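Local coordinates for germination protein (Bacillus megaterium, PDB 6O59) that forms the N-terminal domain of the A subunit of the spore germinant receptor GerK3 and probably takes part in the response to germinants that leads to spore germination, at residues S5-N8 and E12-T15; R30-G35 and L40-V45; Q54-Y59 and V87-V92; G147-S152 and L157-R162. All blocks are in the same frame, centred on the assembly; numbering follows the deposited sequence.

How the contacts relate
From the N terminus, the four contacts follow one another in series, none nesting in or crossing another. Contact 1 closes the short turn between the extended N-terminal segment and helix 10-20. Contact 2 closes the hairpin of strands 27-34 and 40-47, and touches contact 1 where L14 meets H31, A43 and V45. Contact 3 closes a longer loop, tying helix 54-62 to the lead-in of strand 91-95; R30 of contact 2 reaches Q57 there. These three belong to the first five-stranded antiparallel sheet and its helices. Contact 4 lies beyond the chain's centre from contacts 1 and 2, beside the second sheet, closing the entry into helix 153-163.

Contact 1. Residues S5-N8 and E12-T15; sequences SLKN and ENLT
K7 and N13 join an extended N-terminal segment to helix 10-20, which begins two residues after N8, so that the chain doubles back and the helix flank is bound by the residues that lead into it. In the polar part, two hydrogen bonds join the N13 amide to the backbone of K7, one given and one received. ND2 of N13 donates to O of K7 at 2.8 Å, approaching from above the carbonyl plane, 42° out of it. In return, OD1 of N13 accepts a weak, strongly bent hydrogen bond from N of K7 (3.1 Å, 129°). With a donor and an acceptor side by side, the amide meets the N-H and C=O of K7 in the manner of a strand edge, though imperfectly. The ND2 bond carries most of the grip, and the pair is consistent with the modelled way round of the amide.

NZ of K7 stays 4.1 Å from OE2 of E12, opposite charges that are near each other but not in a salt bridge, so any attraction is probably modest.

Van der Waals contact is made along the chains. The bend of K7 at chi2 and chi3 brings its CE to 3.3 Å from OE2 of E12. Nearer the backbone, CB of K7 lies 3.7 Å from CB of E12. L6 also packs on W98 and L101 of helix 98-106, and N13 touches W98. L6 crosses the N13 side chain at about a right angle, its CB in van der Waals contact with OD1 of N13 at 4.0 Å.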
loop_
_atom_site.group_PDB
_atom_site.type_symbol
_atom_site.label_atom_id
_atom_site.label_comp_id
_atom_site.label_asym_id
_atom_site.label_seq_id
_atom_site.Cartn_x
_atom_site.Cartn_y
_atom_site.Cartn_z
ATOM N N SER A 5 -14.834 -8.056 -15.105
ATOM C CA SER A 5 -13.849 -7.765 -16.153
ATOM C C SER A 5 -13.301 -6.344 -16.015
ATOM O O SER A 5 -13.857 -5.519 -15.284
ATOM C CB SER A 5 -14.438 -7.975 -17.542
ATOM O OG SER A 5 -13.476 -8.520 -18.430
ATOM N N LEU A 6 -12.181 -6.070 -16.681
ATOM C CA LEU A 6 -11.549 -4.757 -16.561
ATOM C C LEU A 6 -12.175 -3.759 -17.530
ATOM O O LEU A 6 -12.583 -4.120 -18.642
ATOM C CB LEU A 6 -10.033 -4.864 -16.776
ATOM C CG LEU A 6 -9.112 -5.147 -15.569
ATOM C CD1 LEU A 6 -9.813 -5.786 -14.396
ATOM C CD2 LEU A 6 -7.912 -5.954 -15.978
ATOM N N LYS A 7 -12.283 -2.503 -17.078
ATOM C CA LYS A 7 -12.864 -1.425 -17.866
ATOM C C LYS A 7 -11.891 -1.035 -18.974
ATOM O O LYS A 7 -10.690 -1.224 -18.815
ATOM C CB LYS A 7 -13.231 -0.222 -16.971
ATOM C CG LYS A 7 -14.325 -0.498 -15.913
ATOM C CD LYS A 7 -15.700 -0.938 -16.466
ATOM C CE LYS A 7 -16.620 0.196 -16.863
ATOM N NZ LYS A 7 -17.692 -0.247 -17.801
ATOM N N ASN A 8 -12.406 -0.552 -20.118
ATOM C CA ASN A 8 -11.550 -0.162 -21.238
ATOM C C ASN A 8 -10.834 1.147 -20.946
ATOM O O ASN A 8 -9.642 1.224 -21.213
ATOM C CB ASN A 8 -12.318 -0.090 -22.547
ATOM C CG ASN A 8 -12.582 -1.451 -23.141
ATOM O OD1 ASN A 8 -13.707 -1.963 -23.090
ATOM N ND2 ASN A 8 -11.552 -2.074 -23.714
ATOM N N GLU A 12 -11.166 4.850 -15.546
ATOM C CA GLU A 12 -12.114 3.951 -14.899
ATOM C C GLU A 12 -11.383 2.887 -14.084
ATOM O O GLU A 12 -11.810 2.568 -12.970
ATOM C CB GLU A 12 -13.048 3.305 -15.932
ATOM C CG GLU A 12 -14.041 4.284 -16.541
ATOM C CD GLU A 12 -15.206 3.703 -17.323
ATOM O OE1 GLU A 12 -16.346 4.169 -17.099
ATOM O OE2 GLU A 12 -14.984 2.804 -18.168
ATOM N N ASN A 13 -10.261 2.366 -14.619
ATOM C CA ASN A 13 -9.471 1.341 -13.939
ATOM C C ASN A 13 -8.762 1.924 -12.749
ATOM O O ASN A 13 -8.678 1.263 -11.714
ATOM C CB ASN A 13 -8.480 0.699 -14.890
ATOM C CG ASN A 13 -9.140 -0.234 -15.865
ATOM O OD1 ASN A 13 -9.986 -1.064 -15.504
ATOM N ND2 ASN A 13 -8.778 -0.111 -17.130
ATOM N N LEU A 14 -8.293 3.174 -12.868
ATOM C CA LEU A 14 -7.585 3.837 -11.776
ATOM C C LEU A 14 -8.559 4.208 -10.658
ATOM O O LEU A 14 -8.269 3.920 -9.500
ATOM C CB LEU A 14 -6.778 5.065 -12.265
ATOM C CG LEU A 14 -5.643 4.782 -13.273
ATOM C CD1 LEU A 14 -4.910 6.042 -13.631
ATOM C CD2 LEU A 14 -4.641 3.728 -12.756
ATOM N N THR A 15 -9.735 4.760 -10.995
ATOM C CA THR A 15 -10.725 5.112 -9.973
ATOM C C THR A 15 -11.120 3.882 -9.152
ATOM O O THR A 15 -11.180 3.979 -7.925
ATOM C CB THR A 15 -11.958 5.772 -10.583
ATOM O OG1 THR A 15 -12.325 5.027 -11.727
ATOM C CG2 THR A 15 -11.714 7.220 -10.972
#

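Contact 2. Residues R30-G35 and L40-V45; sequences RHFKIG and LAAAIV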
loop_
_atom_site.group_PDB
_atom_site.type_symbol
_atom_site.label_atom_id
_atom_site.label_comp_id
_atom_site.label_asym_id
_atom_site.label_seq_id
_atom_site.Cartn_x
_atom_site.Cartn_y
_atom_site.Cartn_z
ATOM N N ARG A 30 1.827 6.228 -11.349
ATOM C CA ARG A 30 2.685 7.085 -12.160
ATOM C C ARG A 30 2.058 7.243 -13.534
ATOM O O ARG A 30 1.986 6.282 -14.300
ATOM C CB ARG A 30 4.119 6.531 -12.271
ATOM C CG ARG A 30 4.860 6.403 -10.955
ATOM C CD ARG A 30 5.730 7.593 -10.695
ATOM N NE ARG A 30 6.869 7.234 -9.857
ATOM C CZ ARG A 30 6.981 7.544 -8.573
ATOM N NH1 ARG A 30 6.025 8.237 -7.964
ATOM N NH2 ARG A 30 8.058 7.183 -7.890
ATOM N N HIS A 31 1.541 8.429 -13.829
ATOM C CA HIS A 31 0.970 8.681 -15.147
ATOM C C HIS A 31 2.068 8.982 -16.136
ATOM O O HIS A 31 3.039 9.671 -15.799
ATOM C CB HIS A 31 -0.011 9.850 -15.125
ATOM C CG HIS A 31 -1.262 9.569 -14.374
ATOM N ND1 HIS A 31 -1.406 9.949 -13.052
ATOM C CD2 HIS A 31 -2.392 8.954 -14.783
ATOM C CE1 HIS A 31 -2.616 9.555 -12.698
ATOM N NE2 HIS A 31 -3.247 8.950 -13.707
ATOM N N PHE A 32 1.918 8.473 -17.353
ATOM C CA PHE A 32 2.825 8.752 -18.452
ATOM C C PHE A 32 2.068 8.626 -19.791
ATOM O O PHE A 32 0.878 8.278 -19.821
ATOM C CB PHE A 32 4.094 7.890 -18.400
ATOM C CG PHE A 32 3.954 6.432 -18.750
ATOM C CD1 PHE A 32 3.510 5.513 -17.808
ATOM C CD2 PHE A 32 4.316 5.966 -20.011
ATOM C CE1 PHE A 32 3.398 4.163 -18.133
ATOM C CE2 PHE A 32 4.211 4.614 -20.329
ATOM C CZ PHE A 32 3.765 3.721 -19.386
ATOM N N LYS A 33 2.746 8.992 -20.881
ATOM C CA LYS A 33 2.173 8.974 -22.210
ATOM C C LYS A 33 3.063 8.199 -23.145
ATOM O O LYS A 33 4.289 8.200 -22.997
ATOM C CB LYS A 33 1.930 10.396 -22.718
ATOM C CG LYS A 33 0.454 10.726 -22.773
ATOM C CD LYS A 33 0.086 11.971 -22.003
ATOM C CE LYS A 33 -1.406 12.184 -22.069
ATOM N NZ LYS A 33 -1.868 13.191 -21.079
ATOM N N ILE A 34 2.430 7.504 -24.086
ATOM C CA ILE A 34 3.089 6.689 -25.086
ATOM C C ILE A 34 2.471 7.004 -26.476
ATOM O O ILE A 34 1.458 7.709 -26.582
ATOM C CB ILE A 34 3.022 5.193 -24.649
ATOM C CG1 ILE A 34 4.343 4.456 -24.977
ATOM C CG2 ILE A 34 1.789 4.437 -25.147
ATOM C CD1 ILE A 34 5.465 4.492 -23.770
ATOM N N GLY A 35 3.129 6.529 -27.518
ATOM C CA GLY A 35 2.691 6.763 -28.884
ATOM C C GLY A 35 3.519 7.819 -29.581
ATOM O O GLY A 35 4.424 8.409 -28.971
ATOM N N LEU A 40 -1.471 8.425 -26.440
ATOM C CA LEU A 40 -1.959 7.330 -25.631
ATOM C C LEU A 40 -1.500 7.435 -24.182
ATOM O O LEU A 40 -0.311 7.330 -23.893
ATOM C CB LEU A 40 -1.517 6.007 -26.257
ATOM C CG LEU A 40 -2.339 4.775 -25.931
ATOM C CD1 LEU A 40 -3.769 4.911 -26.403
ATOM C CD2 LEU A 40 -1.726 3.572 -26.577
ATOM N N ALA A 41 -2.460 7.633 -23.268
ATOM C CA ALA A 41 -2.197 7.709 -21.839
ATOM C C ALA A 41 -1.995 6.315 -21.279
ATOM O O ALA A 41 -2.693 5.385 -21.675
ATOM C CB ALA A 41 -3.347 8.394 -21.127
ATOM N N ALA A 42 -1.022 6.168 -20.372
ATOM C CA ALA A 42 -0.708 4.919 -19.684
ATOM C C ALA A 42 -0.356 5.206 -18.230
ATOM O O ALA A 42 -0.122 6.361 -17.872
ATOM C CB ALA A 42 0.434 4.200 -20.388
ATOM N N ALA A 43 -0.361 4.172 -17.381
ATOM C CA ALA A 43 -0.019 4.321 -15.963
ATOM C C ALA A 43 0.714 3.108 -15.410
ATOM O O ALA A 43 0.433 1.973 -15.823
ATOM C CB ALA A 43 -1.273 4.579 -15.129
ATOM N N ILE A 44 1.658 3.365 -14.464
ATOM C CA ILE A 44 2.356 2.348 -13.668
ATOM C C ILE A 44 1.720 2.367 -12.286
ATOM O O ILE A 44 1.646 3.433 -11.655
ATOM C CB ILE A 44 3.901 2.473 -13.563
ATOM C CG1 ILE A 44 4.526 3.136 -14.808
ATOM C CG2 ILE A 44 4.525 1.094 -13.251
ATOM C CD1 ILE A 44 6.033 3.462 -14.698
ATOM N N VAL A 45 1.228 1.213 -11.831
ATOM C CA VAL A 45 0.614 1.093 -10.510
ATOM C C VAL A 45 1.405 0.061 -9.724
ATOM O O VAL A 45 1.524 -1.084 -10.171
ATOM C CB VAL A 45 -0.914 0.759 -10.536
ATOM C CG1 VAL A 45 -1.500 0.773 -9.125
ATOM C CG2 VAL A 45 -1.690 1.717 -11.433
#
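The F32 ring carries A42 CB over one face, the methyl lying 3.5 Å above the ring plane and offset toward the rim, a CH-pi contact. At the ring edge, in its plane, are O of R30 and CD1 of I34 from its own strand, while CG1 of I44 approaches CE1 of F32 obliquely at 3.7 Å. F32 CG sits between the backbone N and the carbonyl carbon (chi1 73°), which turns the ring across the partner strand. H31 leaves the strand on the other face of the sheet, with K33, A41 and A43.

The backbone is an antiparallel hairpin. R30-I44, F32-A42 and I34-L40 are hydrogen-bonded pairs, each with two backbone bonds; the R30 N to I44 O bond, 2.8 Å, is nearly straight. H31-A43 and K33-A41 are the non-hydrogen-bonded pairs between them. Near the turn, CG2 of I34 packs 3.8 Å from CB of L40.

Strand 27-34 is outermost in its sheet, and strand 40-47 bonds onward to 110-114. Helix 54-62 packs L60 and L61 on F32 and I44, and NE of R30 makes a hydrogen bond to OE1 of Q57; helix 10-20 meets the opposite face through L10 and L14.

Contact 3. Residues Q54-Y59 and V87-V92; sequences QAIQDY and VTMGNV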
loop_
_atom_site.group_PDB
_atom_site.type_symbol
_atom_site.label_atom_id
_atom_site.label_comp_id
_atom_site.label_asym_id
_atom_site.label_seq_id
_atom_site.Cartn_x
_atom_site.Cartn_y
_atom_site.Cartn_z
ATOM N N GLN A 54 12.872 0.557 -10.388
ATOM C CA GLN A 54 13.568 1.610 -11.099
ATOM C C GLN A 54 13.763 1.313 -12.588
ATOM O O GLN A 54 13.155 2.026 -13.377
ATOM C CB GLN A 54 14.872 2.014 -10.435
ATOM C CG GLN A 54 15.082 3.532 -10.448
ATOM C CD GLN A 54 13.863 4.409 -10.190
ATOM O OE1 GLN A 54 13.311 5.035 -11.111
ATOM N NE2 GLN A 54 13.428 4.501 -8.941
ATOM N N ALA A 55 14.477 0.234 -12.979
ATOM C CA ALA A 55 14.717 -0.129 -14.389
ATOM C C ALA A 55 13.430 -0.095 -15.269
ATOM O O ALA A 55 13.486 0.416 -16.387
ATOM C CB ALA A 55 15.363 -1.502 -14.467
ATOM N N ILE A 56 12.291 -0.599 -14.752
ATOM C CA ILE A 56 11.000 -0.644 -15.457
ATOM C C ILE A 56 10.421 0.780 -15.569
ATOM O O ILE A 56 10.045 1.195 -16.680
ATOM C CB ILE A 56 10.019 -1.652 -14.798
ATOM C CG1 ILE A 56 10.547 -3.092 -15.008
ATOM C CG2 ILE A 56 8.576 -1.497 -15.358
ATOM C CD1 ILE A 56 10.054 -4.138 -14.034
ATOM N N GLN A 57 10.400 1.530 -14.441
ATOM C CA GLN A 57 9.958 2.928 -14.404
ATOM C C GLN A 57 10.814 3.781 -15.338
ATOM O O GLN A 57 10.273 4.580 -16.092
ATOM C CB GLN A 57 10.019 3.481 -12.985
ATOM C CG GLN A 57 8.953 2.887 -12.075
ATOM C CD GLN A 57 8.815 3.696 -10.826
ATOM O OE1 GLN A 57 8.367 4.842 -10.854
ATOM N NE2 GLN A 57 9.211 3.127 -9.706
ATOM N N ASP A 58 12.141 3.564 -15.331
ATOM C CA ASP A 58 13.102 4.245 -16.193
ATOM C C ASP A 58 12.731 4.046 -17.647
ATOM O O ASP A 58 12.638 5.022 -18.392
ATOM C CB ASP A 58 14.529 3.710 -15.944
ATOM C CG ASP A 58 15.206 4.178 -14.670
ATOM O OD1 ASP A 58 14.548 4.877 -13.868
ATOM O OD2 ASP A 58 16.398 3.845 -14.475
ATOM N N TYR A 59 12.489 2.774 -18.041
ATOM C CA TYR A 59 12.137 2.407 -19.408
ATOM C C TYR A 59 10.853 3.131 -19.832
ATOM O O TYR A 59 10.853 3.846 -20.834
ATOM C CB TYR A 59 11.986 0.874 -19.540
ATOM C CG TYR A 59 11.293 0.436 -20.816
ATOM C CD1 TYR A 59 9.915 0.223 -20.850
ATOM C CD2 TYR A 59 12.012 0.243 -21.994
ATOM C CE1 TYR A 59 9.265 -0.123 -22.032
ATOM C CE2 TYR A 59 11.375 -0.135 -23.177
ATOM C CZ TYR A 59 10.001 -0.320 -23.192
ATOM O OH TYR A 59 9.364 -0.701 -24.351
ATOM N N VAL A 87 9.821 -8.121 -20.784
ATOM C CA VAL A 87 10.162 -9.522 -20.485
ATOM C C VAL A 87 11.675 -9.670 -20.170
ATOM O O VAL A 87 12.046 -10.576 -19.424
ATOM C CB VAL A 87 9.711 -10.526 -21.570
ATOM C CG1 VAL A 87 8.196 -10.591 -21.672
ATOM C CG2 VAL A 87 10.344 -10.234 -22.921
ATOM N N THR A 88 12.526 -8.760 -20.696
ATOM C CA THR A 88 13.978 -8.753 -20.451
ATOM C C THR A 88 14.300 -8.168 -19.074
ATOM O O THR A 88 15.440 -8.263 -18.607
ATOM C CB THR A 88 14.736 -7.925 -21.529
ATOM O OG1 THR A 88 14.594 -6.520 -21.291
ATOM C CG2 THR A 88 14.343 -8.259 -22.922
ATOM N N MET A 89 13.303 -7.525 -18.451
ATOM C CA MET A 89 13.462 -6.806 -17.194
ATOM C C MET A 89 12.764 -7.443 -16.007
ATOM O O MET A 89 13.019 -7.021 -14.882
ATOM C CB MET A 89 12.925 -5.384 -17.374
ATOM C CG MET A 89 13.691 -4.612 -18.419
ATOM S SD MET A 89 13.201 -2.897 -18.489
ATOM C CE MET A 89 12.272 -2.922 -19.948
ATOM N N GLY A 90 11.897 -8.423 -16.256
ATOM C CA GLY A 90 11.123 -9.120 -15.235
ATOM C C GLY A 90 10.153 -10.111 -15.843
ATOM O O GLY A 90 9.950 -10.125 -17.068
ATOM N N ASN A 91 9.553 -10.957 -14.992
ATOM C CA ASN A 91 8.624 -12.003 -15.401
ATOM C C ASN A 91 7.236 -11.415 -15.604
ATOM O O ASN A 91 6.594 -10.936 -14.651
ATOM C CB ASN A 91 8.642 -13.130 -14.390
ATOM C CG ASN A 91 10.008 -13.761 -14.313
ATOM O OD1 ASN A 91 10.795 -13.711 -15.273
ATOM N ND2 ASN A 91 10.324 -14.355 -13.169
ATOM N N VAL A 92 6.807 -11.410 -16.887
ATOM C CA VAL A 92 5.582 -10.776 -17.333
ATOM C C VAL A 92 4.407 -11.739 -17.376
ATOM O O VAL A 92 4.506 -12.861 -17.871
ATOM C CB VAL A 92 5.806 -10.071 -18.686
ATOM C CG1 VAL A 92 4.491 -9.785 -19.430
ATOM C CG2 VAL A 92 6.606 -8.795 -18.493
#
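The start of helix 54-62 faces the loop that leads into strand 91-95, the two backbones coming nearest at I56 and M89, whose CA atoms are 6.9 Å apart. M89 carries the contact. Its CB points at the helix, and with CG anti to the carbonyl carbon (chi1 -62°) and the chain extended through chi2, the thioether reaches between A55, I56 and Y59. The bend at chi3 then turns the terminal methyl onto the Y59 ring: CE lies over one face, 3.6 Å from CG of Y59, offset toward the rim on the side where the ring joins its CB. The two side chains meet at about a right angle.

The methyl over the face makes a CH-pi contact, and SD of M89, which approaches the same ring obliquely, supplies the Met-aromatic part. Together they fasten helix 54-62 to the approach of strand 91-95, one of the two edge strands of the first five-stranded antiparallel sheet, at the other edge from strand 27-34.

The sulfur otherwise lies by the helix backbone, SD of M89 being 3.9 Å from O of A55, while CB of M89 rests 4.1 Å from CG1 of I56, the two chains running obliquely past each other. I56 also packs on V123 of strand 120-124. The far end of Y59 is tied by a hydrogen bond between its OH group and OD2 of D85, close to the end of helix 78-86, which is likely to limit movement of the ring.

Contact 4. Residues G147-S152 and L157-R162; sequences GAFTES and LAMVRR
A loop that runs into helix 153-163, with S152 at the N-cap position, folds back along the second turn of that helix, and M159 and V160 bind it from there by a Met-aromatic contact and apolar packing. F149 is buried, its ring reaching toward the helix. The ring and the M159 chain lie alongside one another, running in opposite senses, which brings SD of M159 4.1 Å from CD1 of F149, in an oblique approach to the ring. V160 meets the same ring at its edge, in plane, with CG2 of V160 4.0 Å from CZ of F149. V160 thus supports the far end of the ring while M159 lies by its near side.

The M159 chain is extended as far as its sulfur and bent at chi3 (90°), which turns the methyl toward the loop backbone. There CE of M159 lies beside two carbonyl oxygens, 3.3 Å from O of G147 and 3.4 Å from O of A148.

Beyond the contact, F149 meets F255 edge-to-face and packs on P240 and V243 of helix 240-248, and V160 leans on V243 and L247 of the same helix. The loop is also held by a backbone bond of F149 to E238 and by T150 N to OD1 of N156. Between the two segments the chemistry is mainly apolar and dispersive, with a sulfur and a methyl in place of any hydrogen bond, so these outside bonds probably do more to set the direction of the loop.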
loop_
_atom_site.group_PDB
_atom_site.type_symbol
_atom_site.label_atom_id
_atom_site.label_comp_id
_atom_site.label_asym_id
_atom_site.label_seq_id
_atom_site.Cartn_x
_atom_site.Cartn_y
_atom_site.Cartn_z
ATOM N N GLY A 147 14.538 -9.132 11.871
ATOM C CA GLY A 147 13.583 -8.573 10.909
ATOM C C GLY A 147 12.488 -7.806 11.631
ATOM O O GLY A 147 11.291 -8.063 11.446
ATOM N N ALA A 148 12.918 -6.880 12.506
ATOM C CA ALA A 148 12.073 -6.040 13.334
ATOM C C ALA A 148 11.817 -4.702 12.665
ATOM O O ALA A 148 12.536 -4.313 11.740
ATOM C CB ALA A 148 12.728 -5.824 14.693
ATOM N N PHE A 149 10.798 -3.987 13.154
ATOM C CA PHE A 149 10.456 -2.665 12.678
ATOM C C PHE A 149 11.616 -1.684 12.904
ATOM O O PHE A 149 12.421 -1.864 13.815
ATOM C CB PHE A 149 9.201 -2.176 13.386
ATOM C CG PHE A 149 7.928 -2.852 12.936
ATOM C CD1 PHE A 149 7.526 -2.804 11.603
ATOM C CD2 PHE A 149 7.070 -3.440 13.860
ATOM C CE1 PHE A 149 6.314 -3.376 11.196
ATOM C CE2 PHE A 149 5.861 -4.014 13.454
ATOM C CZ PHE A 149 5.494 -3.981 12.124
ATOM N N THR A 150 11.692 -0.657 12.056
ATOM C CA THR A 150 12.701 0.403 12.086
ATOM C C THR A 150 12.043 1.748 12.468
ATOM O O THR A 150 10.843 1.802 12.767
ATOM C CB THR A 150 13.395 0.499 10.709
ATOM O OG1 THR A 150 12.437 0.871 9.711
ATOM C CG2 THR A 150 14.073 -0.787 10.309
ATOM N N GLU A 151 12.831 2.841 12.396
ATOM C CA GLU A 151 12.385 4.205 12.694
ATOM C C GLU A 151 11.592 4.808 11.511
ATOM O O GLU A 151 10.940 5.851 11.683
ATOM C CB GLU A 151 13.583 5.099 13.044
ATOM C CG GLU A 151 14.580 4.487 14.017
ATOM C CD GLU A 151 14.902 5.313 15.252
ATOM O OE1 GLU A 151 14.874 4.737 16.364
ATOM O OE2 GLU A 151 15.184 6.526 15.115
ATOM N N SER A 152 11.618 4.132 10.330
ATOM C CA SER A 152 10.949 4.570 9.101
ATOM C C SER A 152 9.557 3.964 8.932
ATOM O O SER A 152 9.447 2.742 8.852
ATOM C CB SER A 152 11.809 4.205 7.889
ATOM O OG SER A 152 11.165 4.540 6.672
ATOM N N LEU A 157 5.606 -0.154 6.949
ATOM C CA LEU A 157 4.404 -0.456 6.154
ATOM C C LEU A 157 4.671 -1.582 5.178
ATOM O O LEU A 157 3.859 -2.506 5.071
ATOM C CB LEU A 157 3.895 0.763 5.369
ATOM C CG LEU A 157 3.647 2.065 6.113
ATOM C CD1 LEU A 157 3.063 3.099 5.171
ATOM C CD2 LEU A 157 2.807 1.850 7.396
ATOM N N ALA A 158 5.839 -1.508 4.498
ATOM C CA ALA A 158 6.316 -2.486 3.536
ATOM C C ALA A 158 6.460 -3.870 4.202
ATOM O O ALA A 158 6.075 -4.879 3.609
ATOM C CB ALA A 158 7.638 -2.015 2.941
ATOM N N MET A 159 6.944 -3.906 5.463
ATOM C CA MET A 159 7.115 -5.148 6.214
ATOM C C MET A 159 5.777 -5.840 6.440
ATOM O O MET A 159 5.704 -7.045 6.228
ATOM C CB MET A 159 7.844 -4.897 7.548
ATOM C CG MET A 159 9.306 -4.499 7.337
ATOM S SD MET A 159 10.248 -4.160 8.836
ATOM C CE MET A 159 10.857 -5.749 9.143
ATOM N N VAL A 160 4.720 -5.088 6.798
ATOM C CA VAL A 160 3.369 -5.619 7.025
ATOM C C VAL A 160 2.789 -6.125 5.681
ATOM O O VAL A 160 2.312 -7.264 5.607
ATOM C CB VAL A 160 2.428 -4.580 7.703
ATOM C CG1 VAL A 160 1.013 -5.138 7.834
ATOM C CG2 VAL A 160 2.964 -4.126 9.063
ATOM N N ARG A 161 2.872 -5.282 4.626
ATOM C CA ARG A 161 2.432 -5.558 3.248
ATOM C C ARG A 161 2.999 -6.855 2.652
ATOM O O ARG A 161 2.450 -7.380 1.683
ATOM C CB ARG A 161 2.845 -4.393 2.320
ATOM C CG ARG A 161 1.954 -3.164 2.440
ATOM C CD ARG A 161 0.541 -3.451 1.987
ATOM N NE ARG A 161 -0.135 -2.236 1.572
ATOM C CZ ARG A 161 -1.449 -2.113 1.484
ATOM N NH1 ARG A 161 -2.238 -3.132 1.794
ATOM N NH2 ARG A 161 -1.988 -0.959 1.117
ATOM N N ARG A 162 4.137 -7.311 3.177
ATOM C CA ARG A 162 4.828 -8.508 2.727
ATOM C C ARG A 162 4.186 -9.747 3.324
ATOM O O ARG A 162 4.227 -10.808 2.699
ATOM C CB ARG A 162 6.303 -8.438 3.090
ATOM C CG ARG A 162 7.104 -7.659 2.084
ATOM C CD ARG A 162 8.600 -7.849 2.265
ATOM N NE ARG A 162 9.406 -7.023 1.356
ATOM C CZ ARG A 162 9.997 -5.878 1.698
ATOM N NH1 ARG A 162 9.839 -5.380 2.922
ATOM N NH2 ARG A 162 10.743 -5.219 0.816
#